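Local coordinates for MutT/nudix family protein (Enterococcus faecalis, PDB 2FML), which is of unknown function but probably binds nucleotide-type ligands, pairing a Nudix-family domain with a predicted winged-helix DNA-binding domain, as in NrtR regulators, at residues L137-G140 with E145-W148. Numbering follows the deposited sequence.
Sequences LIAG and EVHW
Leu137 lays its branched end, CG and both methyls, against the five-membered part of the Trp148 indole, the two side chains crossing at about a right angle. CD1 of Leu137 lies 3.4 Å from CD1 of Trp148, and its other methyl, CD2, comes equally near the indole NE1, so the methyls are set alongside the CD1–NE1 bond. Leu137 CG is turned anti to its carbonyl carbon (chi1 -59°), which sends the branch toward the indole and leaves CB beside Val146. The NE1 hydrogen is given to the carbonyl O of Glu135, a bond that helps hold the ring's rotation beside the leucine. Val146 raises CG1 to within 3.8 Å of Leu137 CB. Ala139 CB is a looser neighbour of the same CG1, at 4.2 Å. No hydrogen bond joins the two segments; the backbone of Ile138 hydrogen-bonds to Thr97 and that of Gly140 to Glu96, at the end of helix 85-97, while 145-148 pairs with strand 55-63, whose Leu59 touches both Leu137 and Val146. The apolar seam seats the connection from strand 123-131 on strand 143-154, at the surface of the alpha/beta/alpha sandwich characteristic of Nudix domains, where helix 85-97 packs on the mixed sheet.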
loop_
_atom_site.group_PDB
_atom_site.type_symbol
_atom_site.label_atom_id
_atom_site.label_comp_id
_atom_site.label_asym_id
_atom_site.label_seq_id
_atom_site.Cartn_x
_atom_site.Cartn_y
_atom_site.Cartn_z
ATOM N N LEU A 137 -13.375 24.851 4.566
ATOM C CA LEU A 137 -13.081 24.249 3.281
ATOM C C LEU A 137 -13.204 25.366 2.251
ATOM O O LEU A 137 -14.095 26.170 2.369
ATOM C CB LEU A 137 -14.108 23.134 3.016
ATOM C CG LEU A 137 -14.200 21.992 4.016
ATOM C CD1 LEU A 137 -15.242 20.944 3.547
ATOM C CD2 LEU A 137 -12.819 21.326 4.212
ATOM N N ILE A 138 -12.304 25.434 1.270
ATOM C CA ILE A 138 -12.540 26.261 0.067
ATOM C C ILE A 138 -12.282 25.503 -1.243
ATOM O O ILE A 138 -11.199 24.963 -1.469
ATOM C CB ILE A 138 -11.861 27.651 0.115
ATOM C CG1 ILE A 138 -10.445 27.539 0.678
ATOM C CG2 ILE A 138 -12.728 28.630 0.966
ATOM C CD1 ILE A 138 -10.038 28.660 1.665
ATOM N N ALA A 139 -13.301 25.459 -2.088
ATOM C CA ALA A 139 -13.212 24.789 -3.358
ATOM C C ALA A 139 -12.053 25.311 -4.221
ATOM O O ALA A 139 -11.737 26.501 -4.220
ATOM C CB ALA A 139 -14.554 24.913 -4.098
ATOM N N GLY A 140 -11.393 24.414 -4.931
ATOM C CA GLY A 140 -10.482 24.836 -5.973
ATOM C C GLY A 140 -11.356 24.964 -7.201
ATOM O O GLY A 140 -12.576 24.741 -7.133
ATOM N N GLU A 145 -18.405 22.001 -5.577
ATOM C CA GLU A 145 -18.707 22.072 -4.161
ATOM C C GLU A 145 -17.720 21.174 -3.457
ATOM O O GLU A 145 -17.139 20.257 -4.061
ATOM C CB GLU A 145 -20.080 21.513 -3.861
ATOM C CG GLU A 145 -21.196 22.098 -4.640
ATOM C CD GLU A 145 -22.404 22.182 -3.785
ATOM O OE1 GLU A 145 -23.160 21.174 -3.747
ATOM O OE2 GLU A 145 -22.568 23.240 -3.127
ATOM N N VAL A 146 -17.538 21.459 -2.183
ATOM C CA VAL A 146 -16.655 20.696 -1.316
ATOM C C VAL A 146 -17.331 20.690 0.060
ATOM O O VAL A 146 -17.706 21.724 0.585
ATOM C CB VAL A 146 -15.146 21.227 -1.290
ATOM C CG1 VAL A 146 -15.029 22.581 -0.615
ATOM C CG2 VAL A 146 -14.262 20.208 -0.583
ATOM N N HIS A 147 -17.524 19.505 0.615
ATOM C CA HIS A 147 -18.293 19.411 1.859
ATOM C C HIS A 147 -17.763 18.272 2.660
ATOM O O HIS A 147 -17.282 17.265 2.114
ATOM C CB HIS A 147 -19.769 19.124 1.588
ATOM C CG HIS A 147 -20.489 20.189 0.825
ATOM N ND1 HIS A 147 -21.102 19.951 -0.396
ATOM C CD2 HIS A 147 -20.725 21.495 1.120
ATOM C CE1 HIS A 147 -21.682 21.069 -0.813
ATOM N NE2 HIS A 147 -21.449 22.022 0.074
ATOM N N TRP A 148 -17.932 18.400 3.966
ATOM C CA TRP A 148 -17.776 17.301 4.897
ATOM C C TRP A 148 -19.097 16.548 4.882
ATOM O O TRP A 148 -20.106 17.053 5.357
ATOM C CB TRP A 148 -17.513 17.867 6.316
ATOM C CG TRP A 148 -16.102 18.353 6.526
ATOM C CD1 TRP A 148 -15.673 19.670 6.710
ATOM C CD2 TRP A 148 -14.923 17.537 6.603
ATOM N NE1 TRP A 148 -14.310 19.695 6.854
ATOM C CE2 TRP A 148 -13.828 18.404 6.816
ATOM C CE3 TRP A 148 -14.686 16.148 6.498
ATOM C CZ2 TRP A 148 -12.527 17.936 6.932
ATOM C CZ3 TRP A 148 -13.392 15.680 6.629
ATOM C CH2 TRP A 148 -12.324 16.589 6.879
#